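Local coordinates for protein beta-N-acetylhexosaminidase (PDB 3RCN) that probably hydrolyses terminal non-reducing N-acetyl-D-hexosamine residues from N-acetyl-beta-D-hexosaminides, as a member of glycosyl hydrolase family 20, at residues Ala352-Asp366 and Leu373-Tyr385. Numbering follows the deposited sequence.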
loop_
_atom_site.group_PDB
_atom_site.type_symbol
_atom_site.label_atom_id
_atom_site.label_comp_id
_atom_site.label_asym_id
_atom_site.label_seq_id
_atom_site.Cartn_x
_atom_site.Cartn_y
_atom_site.Cartn_z
ATOM N N ALA A 352 3.369 33.496 -11.101
ATOM C CA ALA A 352 2.039 33.359 -11.706
ATOM C C ALA A 352 2.061 33.734 -13.182
ATOM O O ALA A 352 1.379 33.109 -14.003
ATOM C CB ALA A 352 0.993 34.183 -10.954
ATOM N N LEU A 353 2.853 34.755 -13.509
ATOM C CA LEU A 353 3.037 35.191 -14.890
ATOM C C LEU A 353 3.712 34.080 -15.702
ATOM O O LEU A 353 3.347 33.828 -16.847
ATOM C CB LEU A 353 3.897 36.459 -14.937
ATOM C CG LEU A 353 3.299 37.767 -15.457
ATOM C CD1 LEU A 353 1.860 37.940 -15.015
ATOM C CD2 LEU A 353 4.144 38.950 -14.996
ATOM N N HIS A 354 4.697 33.414 -15.104
ATOM C CA HIS A 354 5.432 32.367 -15.804
ATOM C C HIS A 354 4.502 31.186 -16.088
ATOM O O HIS A 354 4.525 30.604 -17.172
ATOM C CB HIS A 354 6.655 31.940 -14.994
ATOM C CG HIS A 354 7.454 30.853 -15.637
ATOM N ND1 HIS A 354 8.126 31.025 -16.830
ATOM C CD2 HIS A 354 7.686 29.574 -15.264
ATOM C CE1 HIS A 354 8.737 29.906 -17.157
ATOM N NE2 HIS A 354 8.486 29.005 -16.221
ATOM N N LEU A 355 3.666 30.853 -15.110
ATOM C CA LEU A 355 2.646 29.841 -15.304
ATOM C C LEU A 355 1.701 30.235 -16.430
ATOM O O LEU A 355 1.293 29.387 -17.234
ATOM C CB LEU A 355 1.863 29.622 -14.007
ATOM C CG LEU A 355 2.639 28.913 -12.896
ATOM C CD1 LEU A 355 1.791 28.729 -11.641
ATOM C CD2 LEU A 355 3.184 27.568 -13.392
ATOM N N LYS A 356 1.349 31.523 -16.482
ATOM C CA LYS A 356 0.406 32.021 -17.486
ATOM C C LYS A 356 1.001 31.827 -18.875
ATOM O O LYS A 356 0.299 31.480 -19.832
ATOM C CB LYS A 356 0.063 33.492 -17.229
ATOM C CG LYS A 356 -1.029 34.071 -18.120
ATOM C CD LYS A 356 -0.478 34.483 -19.492
ATOM C CE LYS A 356 -1.468 35.330 -20.299
ATOM N NZ LYS A 356 -1.591 36.702 -19.730
ATOM N N HIS A 357 2.308 32.036 -18.966
ATOM C CA HIS A 357 3.044 31.814 -20.202
ATOM C C HIS A 357 2.821 30.365 -20.668
ATOM O O HIS A 357 2.679 30.113 -21.869
ATOM C CB HIS A 357 4.522 32.131 -19.962
ATOM C CG HIS A 357 5.443 31.659 -21.046
ATOM N ND1 HIS A 357 5.661 32.374 -22.202
ATOM C CD2 HIS A 357 6.227 30.556 -21.129
ATOM C CE1 HIS A 357 6.529 31.725 -22.961
ATOM N NE2 HIS A 357 6.890 30.621 -22.331
ATOM N N HIS A 358 2.758 29.435 -19.708
ATOM C CA HIS A 358 2.527 28.011 -19.980
ATOM C C HIS A 358 1.060 27.633 -20.051
ATOM O O HIS A 358 0.731 26.459 -20.194
ATOM C CB HIS A 358 3.165 27.139 -18.905
ATOM C CG HIS A 358 4.637 26.961 -19.064
ATOM N ND1 HIS A 358 5.184 26.160 -20.043
ATOM C CD2 HIS A 358 5.677 27.461 -18.357
ATOM C CE1 HIS A 358 6.502 26.180 -19.935
ATOM N NE2 HIS A 358 6.826 26.960 -18.918
ATOM N N GLY A 359 0.175 28.608 -19.895
ATOM C CA GLY A 359 -1.242 28.341 -20.045
ATOM C C GLY A 359 -1.941 27.841 -18.795
ATOM O O GLY A 359 -3.065 27.345 -18.862
ATOM N N ARG A 360 -1.291 28.003 -17.648
ATOM C CA ARG A 360 -1.870 27.565 -16.391
ATOM C C ARG A 360 -2.302 28.715 -15.500
ATOM O O ARG A 360 -1.593 29.720 -15.370
ATOM C CB ARG A 360 -0.870 26.696 -15.616
ATOM C CG ARG A 360 -0.169 25.637 -16.456
ATOM C CD ARG A 360 -1.144 24.661 -17.116
ATOM N NE ARG A 360 -0.411 23.745 -17.986
ATOM C CZ ARG A 360 0.064 22.562 -17.595
ATOM N NH1 ARG A 360 -0.142 22.137 -16.353
ATOM N NH2 ARG A 360 0.736 21.799 -18.452
ATOM N N ALA A 361 -3.464 28.550 -14.880
ATOM C CA ALA A 361 -3.910 29.426 -13.809
ATOM C C ALA A 361 -3.125 29.098 -12.540
ATOM O O ALA A 361 -2.568 28.016 -12.416
ATOM C CB ALA A 361 -5.390 29.247 -13.578
ATOM N N THR A 362 -3.073 30.037 -11.602
ATOM C CA THR A 362 -2.359 29.836 -10.341
ATOM C C THR A 362 -3.323 29.592 -9.191
ATOM O O THR A 362 -4.445 30.104 -9.174
ATOM C CB THR A 362 -1.477 31.051 -9.990
ATOM O OG1 THR A 362 -0.348 31.086 -10.864
ATOM C CG2 THR A 362 -0.971 30.976 -8.559
ATOM N N SER A 363 -2.888 28.788 -8.234
ATOM C CA SER A 363 -3.673 28.561 -7.039
ATOM C C SER A 363 -2.868 29.044 -5.823
ATOM O O SER A 363 -1.662 28.804 -5.740
ATOM C CB SER A 363 -4.014 27.077 -6.937
ATOM O OG SER A 363 -4.779 26.810 -5.780
ATOM N N VAL A 364 -3.528 29.743 -4.898
ATOM C CA VAL A 364 -2.863 30.240 -3.694
ATOM C C VAL A 364 -3.776 30.162 -2.473
ATOM O O VAL A 364 -4.986 29.991 -2.603
ATOM C CB VAL A 364 -2.405 31.710 -3.859
ATOM C CG1 VAL A 364 -1.515 31.864 -5.073
ATOM C CG2 VAL A 364 -3.608 32.632 -3.976
ATOM N N TRP A 365 -3.198 30.304 -1.286
ATOM C CA TRP A 365 -3.991 30.290 -0.056
ATOM C C TRP A 365 -4.639 31.634 0.311
ATOM O O TRP A 365 -5.515 31.680 1.172
ATOM C CB TRP A 365 -3.160 29.765 1.122
ATOM C CG TRP A 365 -2.722 28.349 0.947
ATOM C CD1 TRP A 365 -1.462 27.903 0.677
ATOM C CD2 TRP A 365 -3.549 27.191 1.005
ATOM N NE1 TRP A 365 -1.453 26.531 0.565
ATOM C CE2 TRP A 365 -2.727 26.072 0.768
ATOM C CE3 TRP A 365 -4.910 26.986 1.242
ATOM C CZ2 TRP A 365 -3.217 24.783 0.759
ATOM C CZ3 TRP A 365 -5.390 25.711 1.232
ATOM C CH2 TRP A 365 -4.551 24.622 0.991
ATOM N N ASP A 366 -4.235 32.719 -0.346
ATOM C CA ASP A 366 -4.733 34.041 0.038
ATOM C C ASP A 366 -4.204 35.181 -0.846
ATOM O O ASP A 366 -3.233 34.993 -1.573
ATOM C CB ASP A 366 -4.368 34.309 1.495
ATOM C CG ASP A 366 -5.560 34.701 2.323
ATOM O OD1 ASP A 366 -6.549 35.218 1.754
ATOM O OD2 ASP A 366 -5.500 34.494 3.548
ATOM N N LEU A 373 -3.101 38.883 -9.308
ATOM C CA LEU A 373 -2.898 37.623 -10.037
ATOM C C LEU A 373 -3.669 37.547 -11.374
ATOM O O LEU A 373 -4.649 38.266 -11.577
ATOM C CB LEU A 373 -3.199 36.427 -9.127
ATOM C CG LEU A 373 -2.138 36.206 -8.041
ATOM C CD1 LEU A 373 -2.493 35.078 -7.111
ATOM C CD2 LEU A 373 -0.794 35.917 -8.671
ATOM N N PRO A 374 -3.200 36.705 -12.306
ATOM C CA PRO A 374 -3.901 36.647 -13.596
ATOM C C PRO A 374 -5.347 36.176 -13.449
ATOM O O PRO A 374 -5.769 35.854 -12.337
ATOM C CB PRO A 374 -3.078 35.627 -14.389
ATOM C CG PRO A 374 -1.685 35.796 -13.859
ATOM C CD PRO A 374 -1.853 36.106 -12.377
ATOM N N ASP A 375 -6.082 36.124 -14.560
ATOM C CA ASP A 375 -7.539 35.951 -14.511
ATOM C C ASP A 375 -7.992 34.680 -13.790
ATOM O O ASP A 375 -8.861 34.724 -12.911
ATOM C CB ASP A 375 -8.167 36.045 -15.918
ATOM C CG ASP A 375 -7.376 35.283 -16.974
ATOM O OD1 ASP A 375 -6.607 34.368 -16.609
ATOM O OD2 ASP A 375 -7.530 35.602 -18.172
ATOM N N GLY A 376 -7.386 33.554 -14.145
ATOM C CA GLY A 376 -7.844 32.276 -13.650
ATOM C C GLY A 376 -7.364 31.951 -12.252
ATOM O O GLY A 376 -7.452 30.797 -11.828
ATOM N N ALA A 377 -6.856 32.948 -11.530
ATOM C CA ALA A 377 -6.365 32.695 -10.178
ATOM C C ALA A 377 -7.440 32.093 -9.283
ATOM O O ALA A 377 -8.571 32.581 -9.212
ATOM C CB ALA A 377 -5.790 33.932 -9.552
ATOM N N LEU A 378 -7.060 31.013 -8.612
ATOM C CA LEU A 378 -7.913 30.305 -7.685
ATOM C C LEU A 378 -7.418 30.554 -6.268
ATOM O O LEU A 378 -6.228 30.371 -5.970
ATOM C CB LEU A 378 -7.844 28.808 -7.983
ATOM C CG LEU A 378 -8.540 27.876 -7.001
ATOM C CD1 LEU A 378 -10.004 28.254 -6.925
ATOM C CD2 LEU A 378 -8.379 26.454 -7.471
ATOM N N VAL A 379 -8.328 30.977 -5.397
ATOM C CA VAL A 379 -8.004 31.118 -3.994
ATOM C C VAL A 379 -8.569 29.973 -3.163
ATOM O O VAL A 379 -9.746 29.653 -3.257
ATOM C CB VAL A 379 -8.522 32.441 -3.434
ATOM C CG1 VAL A 379 -8.061 32.618 -1.984
ATOM C CG2 VAL A 379 -8.026 33.577 -4.286
ATOM N N ALA A 380 -7.730 29.369 -2.331
ATOM C CA ALA A 380 -8.220 28.384 -1.376
ATOM C C ALA A 380 -8.346 29.071 -0.024
ATOM O O ALA A 380 -7.348 29.340 0.653
ATOM C CB ALA A 380 -7.258 27.210 -1.284
ATOM N N SER A 381 -9.586 29.308 0.386
ATOM C CA SER A 381 -9.847 30.139 1.547
ATOM C C SER A 381 -9.990 29.326 2.825
ATOM O O SER A 381 -10.984 28.616 3.013
ATOM C CB SER A 381 -11.132 30.935 1.333
ATOM O OG SER A 381 -11.414 31.694 2.496
ATOM N N TRP A 382 -9.011 29.472 3.713
ATOM C CA TRP A 382 -9.027 28.817 5.014
ATOM C C TRP A 382 -9.667 29.680 6.108
ATOM O O TRP A 382 -9.931 29.202 7.214
ATOM C CB TRP A 382 -7.602 28.445 5.408
ATOM C CG TRP A 382 -6.666 29.576 5.251
ATOM C CD1 TRP A 382 -5.931 29.888 4.144
ATOM C CD2 TRP A 382 -6.370 30.576 6.227
ATOM N NE1 TRP A 382 -5.186 31.019 4.375
ATOM C CE2 TRP A 382 -5.441 31.463 5.647
ATOM C CE3 TRP A 382 -6.801 30.808 7.536
ATOM C CZ2 TRP A 382 -4.935 32.562 6.331
ATOM C CZ3 TRP A 382 -6.296 31.897 8.214
ATOM C CH2 TRP A 382 -5.375 32.763 7.611
ATOM N N ARG A 383 -9.921 30.949 5.796
ATOM C CA ARG A 383 -10.662 31.821 6.697
ATOM C C ARG A 383 -12.152 31.494 6.558
ATOM O O ARG A 383 -12.538 30.631 5.769
ATOM C CB ARG A 383 -10.394 33.289 6.359
ATOM C CG ARG A 383 -9.062 33.541 5.640
ATOM C CD ARG A 383 -8.782 35.038 5.443
ATOM N NE ARG A 383 -8.067 35.608 6.584
ATOM C CZ ARG A 383 -6.877 36.203 6.519
ATOM N NH1 ARG A 383 -6.252 36.341 5.354
ATOM N NH2 ARG A 383 -6.313 36.674 7.625
ATOM N N GLY A 384 -12.992 32.186 7.310
ATOM C CA GLY A 384 -14.416 31.901 7.276
ATOM C C GLY A 384 -15.117 32.443 6.038
ATOM O O GLY A 384 -14.487 32.719 5.010
ATOM N N TYR A 385 -16.438 32.573 6.138
ATOM C CA TYR A 385 -17.260 33.064 5.037
ATOM C C TYR A 385 -16.838 34.446 4.559
ATOM O O TYR A 385 -16.988 34.769 3.384
ATOM C CB TYR A 385 -18.737 33.097 5.433
ATOM C CG TYR A 385 -19.375 31.735 5.626
ATOM C CD1 TYR A 385 -18.732 30.564 5.217
ATOM C CD2 TYR A 385 -20.628 31.622 6.211
ATOM C CE1 TYR A 385 -19.327 29.325 5.396
ATOM C CE2 TYR A 385 -21.221 30.396 6.397
ATOM C CZ TYR A 385 -20.575 29.253 5.986
ATOM O OH TYR A 385 -21.200 28.047 6.181
#
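Strands 361-364 and 378-381 run parallel, their axes 15° apart, in the register Ser363-Leu378 and Val364-Val379. Three nearly straight hydrogen bonds join them: Leu378 N to Thr362 O, Val364 N to Leu378 O and Ala380 N to Val364 O. In the type I turn Pro374-Ala377, a CB on Gly376 would collide with Ala361 CB. Leu373 spreads its methyls, CD2 against Ala352 CB on helix 342-357 and CD1 tip to tip with Val364 CG1. Small Ala380 packs CB beside Trp365 CE3 (3.5 Å), its O at the ring edge; Trp365 NE1 is hydrogen-bonded to Glu243 OE2. Past the strands, Arg383 bends at chi3 (89°) to bring NH1 to Asp366 OD2 in a salt bridge (2.7 Å), guanidinium and carboxylate 53° apart. Arg383 CG lies over the Trp382 ring centre, its guanidinium face against CH2; Trp382 CZ2 stands 3.4 Å from Asp366 OD2, ring and carboxylate nearly perpendicular. With alanine in place of Trp382, Arg383 would probably lose this support and turn more freely from Asp366. Flanked by strands 309-313 and 397-400, the pair are neighbouring staves of the catalytic (beta/alpha) barrel; at the strands' C-terminal ends Trp382 comes about 7 Å from Glu316, the predicted proton donor, side chain to side chain.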